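Local coordinates for protein MymaA.19257.a.B3 (Mycobacterium marinum, PDB 6Q10) that is of unknown function but is a probably membrane-anchored mycobacterial protein whose soluble part carries a LytR_C-family domain and may act in the cell envelope, at residues E12-T17 / T98-D103; R33-S38 / N63-A68; G76-G81 / V110-G115; V91-P96 / K149-S154. All coordinates share one frame; numbering follows the deposited sequence.

Contact 1. Residues E12-T17 / T98-D103; sequences ERVSRT and TELFND. With EDO (1,2-ethanediol), chain B.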
loop_
_atom_site.group_PDB
_atom_site.type_symbol
_atom_site.label_atom_id
_atom_site.label_comp_id
_atom_site.label_asym_id
_atom_site.label_seq_id
_atom_site.Cartn_x
_atom_site.Cartn_y
_atom_site.Cartn_z
ATOM N N GLU A 12 7.355 11.076 8.792
ATOM C CA GLU A 12 8.587 11.138 8.020
ATOM C C GLU A 12 8.353 10.539 6.639
ATOM O O GLU A 12 7.838 9.430 6.529
ATOM C CB GLU A 12 9.696 10.392 8.771
ATOM C CG GLU A 12 10.855 9.893 7.907
ATOM C CD GLU A 12 11.740 8.891 8.643
ATOM O OE1 GLU A 12 11.201 8.051 9.401
ATOM O OE2 GLU A 12 12.976 8.947 8.465
ATOM N N ARG A 13 8.695 11.289 5.591
ATOM C CA ARG A 13 8.642 10.741 4.237
ATOM C C ARG A 13 9.707 9.659 4.092
ATOM O O ARG A 13 10.883 9.885 4.399
ATOM C CB ARG A 13 8.859 11.872 3.221
ATOM C CG ARG A 13 8.853 11.426 1.748
ATOM C CD ARG A 13 7.452 11.083 1.230
ATOM N NE ARG A 13 7.481 10.877 -0.220
ATOM C CZ ARG A 13 7.399 11.851 -1.116
ATOM N NH1 ARG A 13 7.298 13.115 -0.717
ATOM N NH2 ARG A 13 7.429 11.560 -2.417
ATOM N N VAL A 14 9.300 8.464 3.652
ATOM C CA VAL A 14 10.222 7.344 3.505
ATOM C C VAL A 14 10.606 7.247 2.033
ATOM O O VAL A 14 9.735 7.318 1.161
ATOM C CB VAL A 14 9.592 6.049 4.028
ATOM C CG1 VAL A 14 10.463 4.869 3.696
ATOM C CG2 VAL A 14 9.392 6.163 5.549
ATOM N N SER A 15 11.900 7.113 1.750
ATOM C CA SER A 15 12.373 7.122 0.370
ATOM C C SER A 15 12.075 5.806 -0.340
ATOM O O SER A 15 11.938 4.745 0.284
ATOM C CB SER A 15 13.888 7.391 0.303
ATOM O OG SER A 15 14.600 6.311 0.883
ATOM N N ARG A 16 11.926 5.899 -1.662
ATOM C CA ARG A 16 11.848 4.697 -2.487
ATOM C C ARG A 16 13.032 3.781 -2.212
ATOM O O ARG A 16 12.895 2.550 -2.159
ATOM C CB ARG A 16 11.802 5.097 -3.964
ATOM C CG ARG A 16 11.997 3.951 -4.924
ATOM C CD ARG A 16 12.485 4.449 -6.299
ATOM N NE ARG A 16 13.936 4.610 -6.320
ATOM C CZ ARG A 16 14.578 5.733 -6.629
ATOM N NH1 ARG A 16 13.904 6.823 -6.971
ATOM N NH2 ARG A 16 15.902 5.758 -6.601
ATOM N N THR A 17 14.216 4.369 -2.047
ATOM C CA THR A 17 15.415 3.567 -1.842
ATOM C C THR A 17 15.304 2.735 -0.577
ATOM O O THR A 17 15.559 1.525 -0.589
ATOM C CB THR A 17 16.628 4.484 -1.786
ATOM O OG1 THR A 17 16.750 5.162 -3.036
ATOM C CG2 THR A 17 17.883 3.697 -1.468
ATOM N N THR A 98 2.157 5.887 -4.881
ATOM C CA THR A 98 1.804 6.615 -3.669
ATOM C C THR A 98 3.066 7.062 -2.924
ATOM O O THR A 98 4.166 6.544 -3.148
ATOM C CB THR A 98 0.932 5.763 -2.756
ATOM O OG1 THR A 98 1.614 4.541 -2.456
ATOM C CG2 THR A 98 -0.427 5.484 -3.414
ATOM N N GLU A 99 2.895 8.070 -2.061
ATOM C CA GLU A 99 3.956 8.592 -1.207
ATOM C C GLU A 99 3.926 7.845 0.119
ATOM O O GLU A 99 2.851 7.599 0.677
ATOM C CB GLU A 99 3.778 10.095 -0.966
ATOM C CG GLU A 99 3.772 10.873 -2.256
ATOM C CD GLU A 99 4.089 12.328 -2.036
ATOM O OE1 GLU A 99 3.937 12.799 -0.890
ATOM O OE2 GLU A 99 4.508 12.992 -3.011
ATOM N N LEU A 100 5.111 7.502 0.628
ATOM C CA LEU A 100 5.257 6.719 1.860
ATOM C C LEU A 100 5.547 7.624 3.050
ATOM O O LEU A 100 6.497 8.408 3.005
ATOM C CB LEU A 100 6.421 5.729 1.715
ATOM C CG LEU A 100 6.366 4.800 0.507
ATOM C CD1 LEU A 100 7.695 4.066 0.356
ATOM C CD2 LEU A 100 5.218 3.839 0.673
ATOM N N PHE A 101 4.788 7.438 4.150
ATOM C CA PHE A 101 4.995 8.198 5.380
ATOM C C PHE A 101 5.026 7.270 6.582
ATOM O O PHE A 101 4.082 6.511 6.797
ATOM C CB PHE A 101 3.883 9.238 5.564
ATOM C CG PHE A 101 4.008 10.391 4.611
ATOM C CD1 PHE A 101 4.835 11.465 4.895
ATOM C CD2 PHE A 101 3.337 10.352 3.394
ATOM C CE1 PHE A 101 4.953 12.511 4.003
ATOM C CE2 PHE A 101 3.451 11.414 2.504
ATOM C CZ PHE A 101 4.276 12.466 2.807
ATOM N N ASN A 102 6.072 7.395 7.400
ATOM C CA ASN A 102 6.105 6.740 8.706
ATOM C C ASN A 102 5.596 7.751 9.723
ATOM O O ASN A 102 6.280 8.736 10.025
ATOM C CB ASN A 102 7.517 6.268 9.041
ATOM C CG ASN A 102 7.582 5.507 10.354
ATOM O OD1 ASN A 102 6.863 5.822 11.290
ATOM N ND2 ASN A 102 8.458 4.498 10.424
ATOM N N ASP A 103 4.382 7.540 10.214
ATOM C CA ASP A 103 3.745 8.520 11.083
ATOM C C ASP A 103 3.938 8.195 12.553
ATOM O O ASP A 103 3.346 8.852 13.402
ATOM C CB ASP A 103 2.260 8.679 10.724
ATOM C CG ASP A 103 1.409 7.453 11.060
ATOM O OD1 ASP A 103 1.923 6.420 11.559
ATOM O OD2 ASP A 103 0.188 7.546 10.824
HETATM C C1 EDO B . 8.419 7.510 -1.552
HETATM O O1 EDO B . 7.702 8.114 -0.456
HETATM C C2 EDO B . 7.564 7.460 -2.811
HETATM O O2 EDO B . 7.119 8.775 -3.158
#

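Contact 2. Residues R33-S38 / N63-A68; sequences RVLNAS and NDPVYA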
loop_
_atom_site.group_PDB
_atom_site.type_symbol
_atom_site.label_atom_id
_atom_site.label_comp_id
_atom_site.label_asym_id
_atom_site.label_seq_id
_atom_site.Cartn_x
_atom_site.Cartn_y
_atom_site.Cartn_z
ATOM N N ARG A 33 -6.051 -0.440 6.182
ATOM C CA ARG A 33 -7.226 0.415 6.140
ATOM C C ARG A 33 -7.130 1.224 4.864
ATOM O O ARG A 33 -6.106 1.855 4.629
ATOM C CB ARG A 33 -7.277 1.379 7.323
ATOM C CG ARG A 33 -7.207 0.769 8.675
ATOM C CD ARG A 33 -7.540 1.873 9.695
ATOM N NE ARG A 33 -7.316 1.446 11.075
ATOM C CZ ARG A 33 -6.159 1.584 11.725
ATOM N NH1 ARG A 33 -5.113 2.139 11.120
ATOM N NH2 ARG A 33 -6.040 1.157 12.975
ATOM N N VAL A 34 -8.187 1.217 4.049
ATOM C CA VAL A 34 -8.244 2.052 2.844
ATOM C C VAL A 34 -9.045 3.299 3.190
ATOM O O VAL A 34 -10.176 3.199 3.673
ATOM C CB VAL A 34 -8.874 1.300 1.666
ATOM C CG1 VAL A 34 -8.800 2.179 0.402
ATOM C CG2 VAL A 34 -8.150 -0.030 1.449
ATOM N N LEU A 35 -8.440 4.466 3.000
ATOM C CA LEU A 35 -9.038 5.744 3.388
ATOM C C LEU A 35 -9.257 6.581 2.138
ATOM O O LEU A 35 -8.329 6.797 1.360
ATOM C CB LEU A 35 -8.151 6.502 4.400
ATOM C CG LEU A 35 -7.844 5.728 5.697
ATOM C CD1 LEU A 35 -6.946 6.521 6.602
ATOM C CD2 LEU A 35 -9.144 5.360 6.431
ATOM N N ASN A 36 -10.481 7.055 1.967
ATOM C CA ASN A 36 -10.856 7.880 0.821
ATOM C C ASN A 36 -10.428 9.322 1.067
ATOM O O ASN A 36 -10.950 9.981 1.972
ATOM C CB ASN A 36 -12.372 7.801 0.615
ATOM C CG ASN A 36 -12.860 8.617 -0.574
ATOM O OD1 ASN A 36 -12.448 9.763 -0.780
ATOM N ND2 ASN A 36 -13.748 8.018 -1.367
ATOM N N ALA A 37 -9.507 9.821 0.251
ATOM C CA ALA A 37 -9.206 11.243 0.186
ATOM C C ALA A 37 -9.354 11.720 -1.249
ATOM O O ALA A 37 -8.710 12.690 -1.652
ATOM C CB ALA A 37 -7.809 11.546 0.725
ATOM N N SER A 38 -10.146 10.994 -2.044
ATOM C CA SER A 38 -10.231 11.216 -3.481
ATOM C C SER A 38 -11.476 11.971 -3.892
ATOM O O SER A 38 -11.498 12.556 -4.977
ATOM C CB SER A 38 -10.236 9.876 -4.225
ATOM O OG SER A 38 -11.483 9.221 -3.984
ATOM N N ASN A 63 -13.423 7.141 5.325
ATOM C CA ASN A 63 -12.910 8.422 4.846
ATOM C C ASN A 63 -11.622 8.795 5.582
ATOM O O ASN A 63 -11.429 8.472 6.754
ATOM C CB ASN A 63 -13.939 9.529 5.041
ATOM C CG ASN A 63 -15.082 9.483 4.017
ATOM O OD1 ASN A 63 -15.001 8.783 3.025
ATOM N ND2 ASN A 63 -16.141 10.272 4.263
ATOM N N ASP A 64 -10.730 9.495 4.887
ATOM C CA ASP A 64 -9.496 9.962 5.530
ATOM C C ASP A 64 -9.745 11.211 6.375
ATOM O O ASP A 64 -10.193 12.229 5.838
ATOM C CB ASP A 64 -8.448 10.293 4.475
ATOM C CG ASP A 64 -7.194 10.873 5.084
ATOM O OD1 ASP A 64 -6.905 10.556 6.256
ATOM O OD2 ASP A 64 -6.500 11.646 4.390
ATOM N N PRO A 65 -9.473 11.185 7.688
ATOM C CA PRO A 65 -9.664 12.403 8.485
ATOM C C PRO A 65 -8.594 13.463 8.277
ATOM O O PRO A 65 -8.857 14.638 8.601
ATOM C CB PRO A 65 -9.664 11.886 9.934
ATOM C CG PRO A 65 -8.935 10.607 9.905
ATOM C CD PRO A 65 -9.027 10.032 8.494
ATOM N N VAL A 66 -7.419 13.102 7.751
ATOM C CA VAL A 66 -6.347 14.082 7.606
ATOM C C VAL A 66 -6.687 15.068 6.498
ATOM O O VAL A 66 -6.697 16.292 6.703
ATOM C CB VAL A 66 -4.998 13.390 7.349
ATOM C CG1 VAL A 66 -3.913 14.452 7.131
ATOM C CG2 VAL A 66 -4.633 12.487 8.511
ATOM N N TYR A 67 -6.993 14.553 5.316
ATOM C CA TYR A 67 -7.399 15.377 4.175
ATOM C C TYR A 67 -8.923 15.474 4.075
ATOM O O TYR A 67 -9.507 15.334 3.004
ATOM C CB TYR A 67 -6.793 14.824 2.887
ATOM C CG TYR A 67 -5.283 14.966 2.828
ATOM C CD1 TYR A 67 -4.688 16.094 2.253
ATOM C CD2 TYR A 67 -4.462 14.008 3.375
ATOM C CE1 TYR A 67 -3.309 16.233 2.214
ATOM C CE2 TYR A 67 -3.083 14.130 3.338
ATOM C CZ TYR A 67 -2.512 15.250 2.773
ATOM O OH TYR A 67 -1.135 15.355 2.744
ATOM N N ALA A 68 -9.576 15.721 5.205
ATOM C CA ALA A 68 -11.036 15.758 5.218
ATOM C C ALA A 68 -11.593 16.994 4.515
ATOM O O ALA A 68 -12.684 16.938 3.939
ATOM C CB ALA A 68 -11.545 15.687 6.659
HETATM O O HOH W 1 -12.022 12.353 3.749
#

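Contact 3. Residues G76-G81 / V110-G115; sequences GQIRFG and VDLVLG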
loop_
_atom_site.group_PDB
_atom_site.type_symbol
_atom_site.label_atom_id
_atom_site.label_comp_id
_atom_site.label_asym_id
_atom_site.label_seq_id
_atom_site.Cartn_x
_atom_site.Cartn_y
_atom_site.Cartn_z
ATOM N N GLY A 76 -1.895 9.086 -3.978
ATOM C CA GLY A 76 -2.268 8.776 -2.611
ATOM C C GLY A 76 -1.054 8.600 -1.728
ATOM O O GLY A 76 0.047 8.983 -2.071
ATOM N N GLN A 77 -1.285 8.021 -0.551
ATOM C CA GLN A 77 -0.237 7.864 0.454
ATOM C C GLN A 77 -0.352 6.491 1.078
ATOM O O GLN A 77 -1.434 5.905 1.107
ATOM C CB GLN A 77 -0.344 8.906 1.590
ATOM C CG GLN A 77 -0.248 10.298 1.086
ATOM C CD GLN A 77 -0.520 11.331 2.154
ATOM O OE1 GLN A 77 -1.163 11.053 3.177
ATOM N NE2 GLN A 77 -0.027 12.550 1.912
ATOM N N ILE A 78 0.765 5.972 1.574
ATOM C CA ILE A 78 0.747 4.808 2.450
ATOM C C ILE A 78 1.342 5.249 3.774
ATOM O O ILE A 78 2.483 5.727 3.811
ATOM C CB ILE A 78 1.521 3.626 1.859
ATOM C CG1 ILE A 78 0.908 3.221 0.519
ATOM C CG2 ILE A 78 1.478 2.415 2.821
ATOM C CD1 ILE A 78 1.760 2.187 -0.249
ATOM N N ARG A 79 0.548 5.163 4.841
ATOM C CA ARG A 79 0.937 5.659 6.161
ATOM C C ARG A 79 1.086 4.472 7.104
ATOM O O ARG A 79 0.224 3.583 7.132
ATOM C CB ARG A 79 -0.093 6.634 6.715
ATOM C CG ARG A 79 -0.444 7.816 5.819
ATOM C CD ARG A 79 -1.569 8.597 6.474
ATOM N NE ARG A 79 -2.041 9.655 5.578
ATOM C CZ ARG A 79 -3.251 10.187 5.621
ATOM N NH1 ARG A 79 -4.135 9.771 6.525
ATOM N NH2 ARG A 79 -3.591 11.142 4.747
ATOM N N PHE A 80 2.171 4.454 7.872
ATOM C CA PHE A 80 2.485 3.275 8.680
ATOM C C PHE A 80 3.450 3.681 9.777
ATOM O O PHE A 80 4.047 4.759 9.745
ATOM C CB PHE A 80 3.118 2.168 7.820
ATOM C CG PHE A 80 4.327 2.634 7.066
ATOM C CD1 PHE A 80 5.600 2.413 7.554
ATOM C CD2 PHE A 80 4.186 3.299 5.859
ATOM C CE1 PHE A 80 6.711 2.854 6.860
ATOM C CE2 PHE A 80 5.300 3.738 5.158
ATOM C CZ PHE A 80 6.561 3.522 5.670
ATOM N N GLY A 81 3.602 2.794 10.754
ATOM C CA GLY A 81 4.668 2.887 11.721
ATOM C C GLY A 81 5.709 1.812 11.439
ATOM O O GLY A 81 5.515 0.929 10.612
ATOM N N VAL A 110 -1.643 -0.276 8.670
ATOM C CA VAL A 110 -1.194 0.546 7.554
ATOM C C VAL A 110 -2.410 1.168 6.879
ATOM O O VAL A 110 -3.410 0.478 6.635
ATOM C CB VAL A 110 -0.407 -0.326 6.565
ATOM C CG1 VAL A 110 -0.086 0.478 5.311
ATOM C CG2 VAL A 110 0.873 -0.850 7.240
ATOM N N ASP A 111 -2.333 2.471 6.575
ATOM C CA ASP A 111 -3.400 3.150 5.851
ATOM C C ASP A 111 -2.977 3.365 4.400
ATOM O O ASP A 111 -1.952 3.999 4.154
ATOM C CB ASP A 111 -3.718 4.496 6.493
ATOM C CG ASP A 111 -4.134 4.377 7.966
ATOM O OD1 ASP A 111 -4.635 3.313 8.357
ATOM O OD2 ASP A 111 -3.955 5.345 8.728
ATOM N N LEU A 112 -3.784 2.867 3.452
ATOM C CA LEU A 112 -3.662 3.195 2.035
ATOM C C LEU A 112 -4.656 4.316 1.772
ATOM O O LEU A 112 -5.868 4.117 1.896
ATOM C CB LEU A 112 -3.960 1.983 1.155
ATOM C CG LEU A 112 -4.076 2.319 -0.325
ATOM C CD1 LEU A 112 -2.772 2.921 -0.891
ATOM C CD2 LEU A 112 -4.465 1.019 -1.058
ATOM N N VAL A 113 -4.138 5.521 1.505
ATOM C CA VAL A 113 -4.950 6.719 1.359
ATOM C C VAL A 113 -5.078 7.026 -0.123
ATOM O O VAL A 113 -4.067 7.253 -0.798
ATOM C CB VAL A 113 -4.324 7.903 2.107
ATOM C CG1 VAL A 113 -5.313 9.094 2.104
ATOM C CG2 VAL A 113 -3.993 7.472 3.538
ATOM N N LEU A 114 -6.298 7.001 -0.636
ATOM C CA LEU A 114 -6.542 7.201 -2.063
ATOM C C LEU A 114 -6.662 8.686 -2.334
ATOM O O LEU A 114 -7.544 9.349 -1.786
ATOM C CB LEU A 114 -7.824 6.505 -2.501
ATOM C CG LEU A 114 -7.800 5.035 -2.062
ATOM C CD1 LEU A 114 -9.104 4.424 -2.588
ATOM C CD2 LEU A 114 -6.581 4.280 -2.558
ATOM N N GLY A 115 -5.796 9.201 -3.209
ATOM C CA GLY A 115 -5.915 10.567 -3.648
ATOM C C GLY A 115 -6.806 10.706 -4.880
ATOM O O GLY A 115 -7.323 9.736 -5.439
HETATM O O HOH W 2 -4.033 7.995 8.772
#

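Contact 4. Residues V91-P96 / K149-S154; sequences VWLVAP and KIHASS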
loop_
_atom_site.group_PDB
_atom_site.type_symbol
_atom_site.label_atom_id
_atom_site.label_comp_id
_atom_site.label_asym_id
_atom_site.label_seq_id
_atom_site.Cartn_x
_atom_site.Cartn_y
_atom_site.Cartn_z
ATOM N N VAL A 91 1.616 -3.372 0.339
ATOM C CA VAL A 91 0.670 -2.448 -0.285
ATOM C C VAL A 91 1.349 -1.667 -1.408
ATOM O O VAL A 91 0.747 -1.412 -2.460
ATOM C CB VAL A 91 0.072 -1.504 0.771
ATOM C CG1 VAL A 91 -0.897 -0.524 0.111
ATOM C CG2 VAL A 91 -0.662 -2.333 1.840
ATOM N N TRP A 92 2.610 -1.278 -1.209
ATOM C CA TRP A 92 3.289 -0.452 -2.205
ATOM C C TRP A 92 3.487 -1.171 -3.534
ATOM O O TRP A 92 3.632 -0.522 -4.570
ATOM C CB TRP A 92 4.634 0.003 -1.598
ATOM C CG TRP A 92 5.333 1.141 -2.259
ATOM C CD1 TRP A 92 4.781 2.266 -2.792
ATOM C CD2 TRP A 92 6.749 1.261 -2.419
ATOM N NE1 TRP A 92 5.788 3.093 -3.268
ATOM C CE2 TRP A 92 7.000 2.479 -3.067
ATOM C CE3 TRP A 92 7.823 0.427 -2.100
ATOM C CZ2 TRP A 92 8.302 2.896 -3.385
ATOM C CZ3 TRP A 92 9.112 0.852 -2.410
ATOM C CH2 TRP A 92 9.325 2.070 -3.036
ATOM N N LEU A 93 3.510 -2.510 -3.520
ATOM C CA LEU A 93 3.566 -3.266 -4.764
ATOM C C LEU A 93 2.385 -2.953 -5.668
ATOM O O LEU A 93 2.534 -2.870 -6.890
ATOM C CB LEU A 93 3.573 -4.764 -4.450
ATOM C CG LEU A 93 4.835 -5.239 -3.758
ATOM C CD1 LEU A 93 4.579 -6.669 -3.261
ATOM C CD2 LEU A 93 6.047 -5.215 -4.710
ATOM N N VAL A 94 1.183 -2.829 -5.085
ATOM C CA VAL A 94 -0.020 -2.651 -5.885
ATOM C C VAL A 94 -0.470 -1.192 -5.912
ATOM O O VAL A 94 -1.361 -0.851 -6.701
ATOM C CB VAL A 94 -1.149 -3.588 -5.410
ATOM C CG1 VAL A 94 -0.746 -5.057 -5.700
ATOM C CG2 VAL A 94 -1.453 -3.404 -3.910
ATOM N N ALA A 95 0.148 -0.323 -5.115
ATOM C CA ALA A 95 -0.073 1.128 -5.198
ATOM C C ALA A 95 1.282 1.819 -5.312
ATOM O O ALA A 95 1.690 2.584 -4.431
ATOM C CB ALA A 95 -0.840 1.621 -3.973
ATOM N N PRO A 96 2.030 1.545 -6.382
ATOM C CA PRO A 96 3.447 1.935 -6.399
ATOM C C PRO A 96 3.695 3.418 -6.545
ATOM O O PRO A 96 4.853 3.845 -6.363
ATOM C CB PRO A 96 4.000 1.164 -7.612
ATOM C CG PRO A 96 2.788 0.989 -8.528
ATOM C CD PRO A 96 1.655 0.728 -7.544
ATOM N N LYS A 149 12.923 -3.851 -9.394
ATOM C CA LYS A 149 12.550 -3.396 -10.731
ATOM C C LYS A 149 11.207 -2.675 -10.724
ATOM O O LYS A 149 11.036 -1.648 -11.396
ATOM C CB LYS A 149 12.520 -4.577 -11.712
ATOM C CG LYS A 149 11.987 -4.172 -13.089
ATOM C CD LYS A 149 11.784 -5.381 -13.990
ATOM C CE LYS A 149 11.020 -5.006 -15.257
ATOM N NZ LYS A 149 10.666 -6.212 -16.054
ATOM N N ILE A 150 10.233 -3.206 -9.987
ATOM C CA ILE A 150 8.924 -2.570 -9.922
ATOM C C ILE A 150 9.067 -1.133 -9.453
ATOM O O ILE A 150 8.551 -0.196 -10.078
ATOM C CB ILE A 150 7.999 -3.386 -9.006
ATOM C CG1 ILE A 150 7.700 -4.719 -9.680
ATOM C CG2 ILE A 150 6.700 -2.628 -8.684
ATOM C CD1 ILE A 150 7.199 -5.800 -8.733
ATOM N N HIS A 151 9.793 -0.933 -8.369
ATOM C CA HIS A 151 9.865 0.400 -7.791
ATOM C C HIS A 151 10.851 1.304 -8.512
ATOM O O HIS A 151 10.678 2.530 -8.489
ATOM C CB HIS A 151 10.173 0.275 -6.304
ATOM C CG HIS A 151 9.087 -0.428 -5.579
ATOM N ND1 HIS A 151 7.782 -0.000 -5.635
ATOM C CD2 HIS A 151 9.086 -1.559 -4.842
ATOM C CE1 HIS A 151 7.025 -0.820 -4.934
ATOM N NE2 HIS A 151 7.792 -1.775 -4.436
ATOM N N ALA A 152 11.843 0.750 -9.198
ATOM C CA ALA A 152 12.771 1.623 -9.894
ATOM C C ALA A 152 12.216 2.134 -11.195
ATOM O O ALA A 152 12.772 3.085 -11.756
ATOM C CB ALA A 152 14.069 0.885 -10.201
ATOM N N SER A 153 11.179 1.487 -11.724
ATOM C CA SER A 153 10.741 1.736 -13.091
ATOM C C SER A 153 9.379 2.399 -13.159
ATOM O O SER A 153 8.909 2.688 -14.264
ATOM C CB SER A 153 10.705 0.433 -13.895
ATOM O OG SER A 153 9.737 -0.471 -13.388
ATOM N N SER A 154 8.751 2.651 -12.023
ATOM C CA SER A 154 7.375 3.125 -11.982
ATOM C C SER A 154 7.280 4.639 -11.890
ATOM O O SER A 154 8.218 5.323 -11.466
ATOM C CB SER A 154 6.648 2.492 -10.796
ATOM O OG SER A 154 6.404 1.126 -11.110
HETATM O O HOH W 3 7.153 2.530 -6.850
#

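Contact 1. Residues E12-T17 / T98-D103
Arg13 and Leu100 both donate to one oxygen, O1 of a bound 1,2-ethanediol: Arg13 NE lies 2.8 Å from O1, and the backbone N of Leu100 comes in at 2.9 Å. Diol O1 in turn donates to Val14 O at 2.7 Å, so three groups grip it. The second diol oxygen, O2, accepts from Arg13 NH2, and the diol thus spans an edge of the guanidinium group. A bend at chi2 (74°) in the Arg13 chain carries this group across strand 99-102. On the way Arg13 CD passes over the face of the Phe101 ring as a CH-pi contact, 4.2 Å from the centroid. The Glu99 carboxylate stacks on one guanidinium face, the planes 23° apart; Arg13 NH2 and Glu99 OE2, 3.3 Å apart, form a salt bridge through charge alone, since OE2 lies well out of the guanidinium plane and no N-H points at it. The strands pair antiparallel, with Asn102 N donating to Glu12 O at 2.8 Å. On the other face of the sheet Val14 CB meets Leu100 CB at 3.9 Å. The diol, probably from the crystallisation liquor, thus links the two backbones where strand pairing gives way to the turn into helix 16-20.

Contact 2. Residues R33-S38 / N63-A68
Leu35 turns its CG away from its carbonyl carbon (chi1 -58°), while Asp64 sets its CG opposite the backbone N (chi1 176°); the two side chains cross at about a right angle, and Leu35 CB rests 3.8 Å from Asp64 CB. The same Asp64 torsion folds the carboxylate over its own turn. Asp64 OD1 accepts from Val66 N at 3.0 Å, an Asx turn, and Asp64 OD2 from Tyr67 N at 3.1 Å; both donors approach from well above the carboxylate plane. Across the contact the Ala37 methyl, CB, sits beside Asp64 OD2 and packs on Tyr67 CB at 4.1 Å.

The backbones meet through the parallel bridge of Asn36 with Asn63, at the end of strands 32-36 and 60-63. These two strands, joined through helix 43-54, form a beta-alpha-beta crossover at the edge of the sheet. Asp64 N donates to Asn36 O at 3.0 Å, nearly straight at hydrogen. A water extends this link by donating to Asn36 O and, at 2.8 Å, to Asp64 O. Beyond the bridge the chain of 63-68 leaves the sheet and turns.

Arg79, on strand 76-80, forms a salt bridge with Asp64 OD1. With two backbone N-H groups and an arginine around it, the buried Asp64 carboxylate is probably kept ionised, and its rotation is fixed by donors at both oxygens.

Contact 3. Residues G76-G81 / V110-G115
Ile78 and Val110 make the apolar centre of this antiparallel strand pair, Ile78 CG2 lying 3.5 Å from Val110 CG1. The other Ile78 branch, CG1, touches Leu112 CD1 at 4.0 Å, and Val110 CG2 packs on Phe80 CB. With chi1 at 55° Phe80 CG sits between its backbone N and carbonyl carbon, and the ring leads away from strand 110-114. Helix 85-94 packs on Ile78 through Ala88 and Val91, and helix 43-54 meets Leu112 through Val47.

Between the faces, Gln77 with Val113 and Arg79 with Asp111 are hydrogen-bonded pairs, each joined by two backbone bonds; Arg79 N to Asp111 O is 2.8 Å. At the end of the ladder Gly76 CA comes within 3.0 Å of Val113 O, where a side chain would collide.

The opposite face carries the polar groups, with Val113 among them: its CG2 lies over the centre of the Arg79 guanidinium, 3.5 Å above the plane. Arg79 holds Gln77 OE1 side-on with NE and NH2, each at 2.9 Å, the oxygen lying in the guanidinium plane. A water in the same plane accepts from Arg79 NH1 and donates to Asp111 OD2 at 2.7 Å. Asp111 also forms salt bridges with Arg105 and Arg33, and Gln77 NE2 bonds to Tyr67 OH. Amide, water and Val113 thus orient the buried guanidinium, its charge probably balanced by Asp64, its direct salt-bridge partner.

Contact 4. Residues V91-P96 / K149-S154
The His151 imidazole stacks face-to-face on the six-membered ring of Trp92, the centroids 3.5 Å apart and the planes only 8° from parallel. The two side chains arrive from opposite directions. Ile150 CG2 lies over the other face of the imidazole, toward its rim and 4.1 Å above the plane. At the imidazole edge, in plane, a water bonds to His151 ND1 at 2.9 Å and donates to Pro96 O at 2.7 Å, a bridge between the segments which, with the stack, would help set the rotation of the ring. That water also sits over the rim of the indole. Leu93 CD2 approaches His151 NE2 at 3.9 Å and makes an apolar contact with Ile150 CD1 at 4.2 Å. Pro96 CB lies near Ser154 OG, which turns back to donate to Ile150 O at 2.7 Å. The contact joins the end of helix 85-94 to the end of helix 144-153, and the Cys97-Cys155 disulfide follows both segments directly. Helix 16-20 packs on Trp92 through Met19 and Thr20, helix 125-132 lies against Leu93 and Ile150, and Ile78 of strand 76-80 reaches Trp92 from the sheet.

In the fold
Contacts 1, 2 and 3 belong to one mixed sheet. Contact 3 forms its middle: Glu99 O and Ile78 N, 2.8 Å apart and probably hydrogen-bonded, tie it to contact 1, while Leu35 N and Leu112 O, also 2.8 Å apart, tie it to contact 2. Contacts 1 and 2 lie toward opposite edges, their centres about 17 Å apart. Contact 4 joins the end of helix 144-153 to helix 85-94, which itself packs on the sheet, with Ile78 CD1 3.6 Å from Trp92 CA; Arg16 CD of contact 1 reaches His151 O at 3.4 Å. The centres of contacts 4 and 2 are about 21 Å apart. No active site is known; the diol of contact 1 lies near the Trp92 side chain.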